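Local coordinates for protein putative oxidoreductase (Pseudomonas putida, PDB 3L6D) that probably binds NADP and catalyses a redox reaction, as a putative oxidoreductase related to 6-phosphogluconate dehydrogenases and reductive aminases, at residues A89-N103 against L114-I127. Residues are numbered along the deposited sequence; the frame is centred on the assembly and turned at random. Where two conformers were deposited one is given.
Sequences ARALAHRTIVDYTTN and LVNQAGGHYVKGMI
Two parallel strands of a Rossmann-type beta-alpha-beta unit, 96-99 and 121-127, pair here at an axis angle of 23°. Five backbone bonds fix the register, beginning at Arg95 just before strand 96-99: His121 N to Arg95 O, Ile97 N to His121 O, Val123 N to Ile97 O (2.8 Å and nearly straight), Asp99 N to Val123 O and Gly125 N to Asp99 O. On the sheet face carrying Ile97, Asp99, Tyr122 and Lys124, Tyr122 OH donates to Asp99 OD2 at 2.6 Å, on the anti side but 26° out of the carboxylate plane, which stands nearly perpendicular to the ring. With CG anti to the backbone N (chi1 -172°), the carboxylate reaches the Tyr122 ring edge, and OD1 accepts from Thr101 N (3.1 Å) in an Asx turn. With an alanine here, the Tyr122 hydroxyl would probably lose this acceptor and Thr101 N its side-chain partner. Tyr100 CD1 comes within 3.5 Å of Gly125 C; a CB on Gly125 would clash with CE1. Ala118 CB packs on Leu92 CB (3.8 Å), joining helix 88-92 to the end of helix 105-117, where Gly119 forms a Schellman motif and its O accepts from His94 N (2.8 Å). Strand 96-99 also pairs with strand 68-71, Leu111 of helix 105-117 covers Asp99 and Tyr122, and Trp169 of helix 169-199 touches Tyr122 and Lys124.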
loop_
_atom_site.group_PDB
_atom_site.type_symbol
_atom_site.label_atom_id
_atom_site.label_comp_id
_atom_site.label_asym_id
_atom_site.label_seq_id
_atom_site.Cartn_x
_atom_site.Cartn_y
_atom_site.Cartn_z
ATOM N N ALA B 89 21.866 -34.542 18.605
ATOM C CA ALA B 89 21.692 -35.297 17.370
ATOM C C ALA B 89 20.726 -36.458 17.581
ATOM O O ALA B 89 19.730 -36.601 16.827
ATOM C CB ALA B 89 23.023 -35.788 16.831
ATOM N N ARG B 90 20.984 -37.261 18.611
ATOM C CA ARG B 90 20.107 -38.366 18.930
ATOM C C ARG B 90 18.661 -37.890 19.192
ATOM O O ARG B 90 17.724 -38.544 18.756
ATOM C CB ARG B 90 20.684 -39.211 20.085
ATOM C CG ARG B 90 20.185 -40.654 20.169
ATOM C CD ARG B 90 19.405 -40.828 21.455
ATOM N NE ARG B 90 18.553 -42.026 21.562
ATOM C CZ ARG B 90 17.329 -42.150 21.027
ATOM N NH1 ARG B 90 16.803 -41.168 20.278
ATOM N NH2 ARG B 90 16.632 -43.269 21.215
ATOM N N ALA B 91 18.483 -36.741 19.852
ATOM C CA ALA B 91 17.121 -36.264 20.193
ATOM C C ALA B 91 16.352 -35.628 19.034
ATOM O O ALA B 91 15.145 -35.411 19.149
ATOM C CB ALA B 91 17.169 -35.313 21.387
ATOM N N LEU B 92 17.039 -35.310 17.932
ATOM C CA LEU B 92 16.377 -34.901 16.686
ATOM C C LEU B 92 15.541 -36.004 15.992
ATOM O O LEU B 92 14.623 -35.687 15.213
ATOM C CB LEU B 92 17.429 -34.366 15.691
ATOM C CG LEU B 92 18.115 -33.066 16.145
ATOM C CD1 LEU B 92 19.307 -32.703 15.239
ATOM C CD2 LEU B 92 17.104 -31.871 16.176
ATOM N N ALA B 93 15.865 -37.284 16.219
ATOM C CA ALA B 93 15.230 -38.382 15.454
ATOM C C ALA B 93 13.709 -38.300 15.622
ATOM O O ALA B 93 13.230 -38.172 16.754
ATOM C CB ALA B 93 15.713 -39.760 15.932
ATOM N N HIS B 94 12.978 -38.362 14.506
ATOM C CA HIS B 94 11.517 -38.328 14.533
ATOM C C HIS B 94 10.905 -37.060 15.126
ATOM O O HIS B 94 9.745 -37.069 15.553
ATOM C CB HIS B 94 10.985 -39.556 15.248
ATOM C CG HIS B 94 11.594 -40.814 14.748
ATOM N ND1 HIS B 94 11.602 -41.143 13.408
ATOM C CD2 HIS B 94 12.274 -41.788 15.390
ATOM C CE1 HIS B 94 12.220 -42.298 13.252
ATOM N NE2 HIS B 94 12.626 -42.716 14.440
ATOM N N ARG B 95 11.660 -35.970 15.108
ATOM C CA ARG B 95 11.125 -34.667 15.540
ATOM C C ARG B 95 11.152 -33.697 14.387
ATOM O O ARG B 95 12.015 -33.770 13.524
ATOM C CB ARG B 95 11.980 -34.063 16.696
ATOM C CG ARG B 95 12.116 -34.962 17.942
ATOM C CD ARG B 95 10.708 -35.207 18.486
ATOM N NE ARG B 95 10.720 -35.848 19.787
ATOM C CZ ARG B 95 10.728 -37.166 19.994
ATOM N NH1 ARG B 95 10.767 -38.023 18.976
ATOM N NH2 ARG B 95 10.703 -37.627 21.246
ATOM N N THR B 96 10.221 -32.766 14.385
ATOM C CA THR B 96 10.220 -31.705 13.369
ATOM C C THR B 96 10.758 -30.438 14.032
ATOM O O THR B 96 10.302 -30.074 15.116
ATOM C CB THR B 96 8.809 -31.491 12.867
ATOM O OG1 THR B 96 8.396 -32.699 12.219
ATOM C CG2 THR B 96 8.721 -30.235 11.846
ATOM N N ILE B 97 11.766 -29.826 13.413
ATOM C CA ILE B 97 12.267 -28.520 13.828
ATOM C C ILE B 97 11.615 -27.517 12.928
ATOM O O ILE B 97 11.767 -27.617 11.680
ATOM C CB ILE B 97 13.807 -28.429 13.594
ATOM C CG1 ILE B 97 14.531 -29.540 14.345
ATOM C CG2 ILE B 97 14.368 -27.069 14.009
ATOM C CD1 ILE B 97 14.097 -29.685 15.806
ATOM N N VAL B 98 10.948 -26.529 13.512
ATOM C CA VAL B 98 10.379 -25.394 12.732
ATOM C C VAL B 98 11.229 -24.144 13.007
ATOM O O VAL B 98 11.200 -23.604 14.121
ATOM C CB VAL B 98 8.879 -25.160 13.095
ATOM C CG1 VAL B 98 8.242 -24.096 12.139
ATOM C CG2 VAL B 98 8.105 -26.462 12.991
ATOM N N ASP B 99 12.020 -23.734 12.013
ATOM C CA ASP B 99 13.096 -22.775 12.181
ATOM C C ASP B 99 12.672 -21.415 11.677
ATOM O O ASP B 99 12.597 -21.201 10.453
ATOM C CB ASP B 99 14.321 -23.275 11.374
ATOM C CG ASP B 99 15.584 -22.460 11.609
ATOM O OD1 ASP B 99 15.606 -21.509 12.430
ATOM O OD2 ASP B 99 16.583 -22.806 10.960
ATOM N N TYR B 100 12.379 -20.503 12.619
ATOM C CA TYR B 100 12.066 -19.106 12.280
ATOM C C TYR B 100 13.284 -18.147 12.360
ATOM O O TYR B 100 13.099 -16.950 12.188
ATOM C CB TYR B 100 10.927 -18.569 13.156
ATOM C CG TYR B 100 9.612 -19.220 12.886
ATOM C CD1 TYR B 100 8.808 -18.801 11.839
ATOM C CD2 TYR B 100 9.161 -20.275 13.675
ATOM C CE1 TYR B 100 7.577 -19.402 11.575
ATOM C CE2 TYR B 100 7.949 -20.897 13.402
ATOM C CZ TYR B 100 7.173 -20.465 12.353
ATOM O OH TYR B 100 5.973 -21.057 12.082
ATOM N N THR B 101 14.485 -18.666 12.624
ATOM C CA THR B 101 15.702 -17.839 12.840
ATOM C C THR B 101 16.139 -17.289 11.489
ATOM O O THR B 101 16.240 -18.051 10.539
ATOM C CB THR B 101 16.875 -18.663 13.383
ATOM O OG1 THR B 101 16.588 -19.150 14.695
ATOM C CG2 THR B 101 18.182 -17.821 13.452
ATOM N N THR B 102 16.395 -15.981 11.397
ATOM C CA THR B 102 16.936 -15.400 10.145
ATOM C C THR B 102 18.357 -15.849 9.782
ATOM O O THR B 102 19.296 -15.786 10.587
ATOM C CB THR B 102 16.852 -13.884 10.138
ATOM O OG1 THR B 102 15.547 -13.512 10.577
ATOM C CG2 THR B 102 17.087 -13.355 8.726
ATOM N N ASN B 103 18.494 -16.172 8.505
ATOM C CA ASN B 103 19.384 -17.173 7.979
ATOM C C ASN B 103 19.884 -16.615 6.642
ATOM O O ASN B 103 19.185 -15.803 6.016
ATOM C CB ASN B 103 18.478 -18.420 7.759
ATOM C CG ASN B 103 19.196 -19.611 7.171
ATOM O OD1 ASN B 103 18.930 -19.995 6.021
ATOM N ND2 ASN B 103 20.052 -20.251 7.967
ATOM N N LEU B 114 21.567 -31.415 8.060
ATOM C CA LEU B 114 21.920 -31.828 9.401
ATOM C C LEU B 114 20.751 -32.483 10.142
ATOM O O LEU B 114 20.897 -33.559 10.735
ATOM C CB LEU B 114 22.397 -30.611 10.195
ATOM C CG LEU B 114 23.220 -30.813 11.480
ATOM C CD1 LEU B 114 24.170 -29.621 11.761
ATOM C CD2 LEU B 114 22.361 -31.079 12.675
ATOM N N VAL B 115 19.598 -31.826 10.126
ATOM C CA VAL B 115 18.419 -32.356 10.814
ATOM C C VAL B 115 17.989 -33.684 10.171
ATOM O O VAL B 115 17.663 -34.684 10.877
ATOM C CB VAL B 115 17.282 -31.292 10.838
ATOM C CG1 VAL B 115 15.970 -31.892 11.320
ATOM C CG2 VAL B 115 17.684 -30.074 11.731
ATOM N N ASN B 116 18.008 -33.717 8.841
ATOM C CA ASN B 116 17.667 -34.934 8.114
ATOM C C ASN B 116 18.618 -36.073 8.386
ATOM O O ASN B 116 18.189 -37.214 8.540
ATOM C CB ASN B 116 17.625 -34.705 6.611
ATOM C CG ASN B 116 16.467 -33.850 6.171
ATOM O OD1 ASN B 116 16.459 -33.397 5.031
ATOM N ND2 ASN B 116 15.489 -33.621 7.044
ATOM N N GLN B 117 19.912 -35.757 8.430
ATOM C CA GLN B 117 20.943 -36.752 8.703
ATOM C C GLN B 117 20.669 -37.441 10.024
ATOM O O GLN B 117 20.969 -38.615 10.177
ATOM C CB GLN B 117 22.320 -36.092 8.770
ATOM C CG GLN B 117 23.484 -37.035 8.688
ATOM C CD GLN B 117 24.672 -36.393 7.992
ATOM O OE1 GLN B 117 24.822 -35.155 7.996
ATOM N NE2 GLN B 117 25.522 -37.225 7.383
ATOM N N ALA B 118 20.129 -36.687 10.978
ATOM C CA ALA B 118 19.784 -37.230 12.295
ATOM C C ALA B 118 18.409 -37.904 12.322
ATOM O O ALA B 118 17.973 -38.378 13.385
ATOM C CB ALA B 118 19.854 -36.111 13.360
ATOM N N GLY B 119 17.714 -37.949 11.177
ATOM C CA GLY B 119 16.386 -38.580 11.142
ATOM C C GLY B 119 15.237 -37.691 11.610
ATOM O O GLY B 119 14.129 -38.166 11.927
ATOM N N GLY B 120 15.476 -36.395 11.644
ATOM C CA GLY B 120 14.417 -35.448 11.964
ATOM C C GLY B 120 13.905 -34.794 10.696
ATOM O O GLY B 120 14.320 -35.147 9.601
ATOM N N HIS B 121 13.018 -33.830 10.832
ATOM C CA HIS B 121 12.432 -33.185 9.669
ATOM C C HIS B 121 12.624 -31.721 9.881
ATOM O O HIS B 121 12.512 -31.247 11.028
ATOM C CB HIS B 121 10.953 -33.529 9.597
ATOM C CG HIS B 121 10.703 -34.995 9.689
ATOM N ND1 HIS B 121 10.953 -35.855 8.637
ATOM C CD2 HIS B 121 10.290 -35.770 10.728
ATOM C CE1 HIS B 121 10.664 -37.092 9.012
ATOM N NE2 HIS B 121 10.268 -37.069 10.276
ATOM N N TYR B 122 12.970 -31.010 8.818
ATOM C CA TYR B 122 13.309 -29.607 8.964
ATOM C C TYR B 122 12.293 -28.741 8.223
ATOM O O TYR B 122 12.051 -28.957 7.027
ATOM C CB TYR B 122 14.714 -29.364 8.417
ATOM C CG TYR B 122 15.094 -27.915 8.480
ATOM C CD1 TYR B 122 15.606 -27.360 9.660
ATOM C CD2 TYR B 122 14.935 -27.090 7.366
ATOM C CE1 TYR B 122 15.973 -26.016 9.706
ATOM C CE2 TYR B 122 15.273 -25.747 7.413
ATOM C CZ TYR B 122 15.778 -25.222 8.590
ATOM O OH TYR B 122 16.100 -23.875 8.618
ATOM N N VAL B 123 11.624 -27.838 8.935
ATOM C CA VAL B 123 10.777 -26.835 8.271
ATOM C C VAL B 123 11.297 -25.443 8.543
ATOM O O VAL B 123 11.559 -25.085 9.720
ATOM C CB VAL B 123 9.284 -26.929 8.766
ATOM C CG1 VAL B 123 8.429 -25.864 8.084
ATOM C CG2 VAL B 123 8.703 -28.320 8.501
ATOM N N LYS B 124 11.467 -24.649 7.495
ATOM C CA LYS B 124 11.899 -23.263 7.700
ATOM C C LYS B 124 10.623 -22.403 7.671
ATOM O O LYS B 124 9.772 -22.620 6.834
ATOM C CB LYS B 124 12.833 -22.796 6.571
ATOM C CG LYS B 124 13.181 -21.293 6.634
ATOM C CD LYS B 124 14.046 -20.891 5.359
ATOM C CE LYS B 124 14.480 -19.387 5.453
ATOM N NZ LYS B 124 15.254 -19.219 6.731
ATOM N N GLY B 125 10.481 -21.459 8.601
ATOM C CA GLY B 125 9.305 -20.589 8.569
ATOM C C GLY B 125 9.724 -19.117 8.478
ATOM O O GLY B 125 10.824 -18.734 8.927
HETATM N N MSE B 126 8.877 -18.323 7.830
HETATM C CA MSE B 126 8.973 -16.859 7.829
HETATM C C MSE B 126 7.602 -16.330 8.266
HETATM O O MSE B 126 6.578 -16.654 7.668
HETATM C CB MSE B 126 9.336 -16.321 6.444
HETATM C CG MSE B 126 10.840 -16.281 6.131
HETATM SE SE MSE B 126 11.245 -17.082 4.372
HETATM C CE MSE B 126 10.240 -18.685 4.822
ATOM N N ILE B 127 7.600 -15.494 9.277
ATOM C CA ILE B 127 6.346 -14.949 9.691
ATOM C C ILE B 127 6.229 -13.511 9.240
ATOM O O ILE B 127 7.031 -12.695 9.579
ATOM C CB ILE B 127 6.097 -15.126 11.162
ATOM C CG1 ILE B 127 4.789 -14.496 11.528
ATOM C CG2 ILE B 127 7.182 -14.543 11.967
ATOM C CD1 ILE B 127 4.095 -15.240 12.519
HETATM O O HOH W 1 19.522 -39.085 15.662
HETATM O O HOH W 2 9.674 -39.308 11.689
HETATM O O HOH W 3 14.208 -19.487 9.210
HETATM O O HOH W 4 12.255 -16.346 9.728
#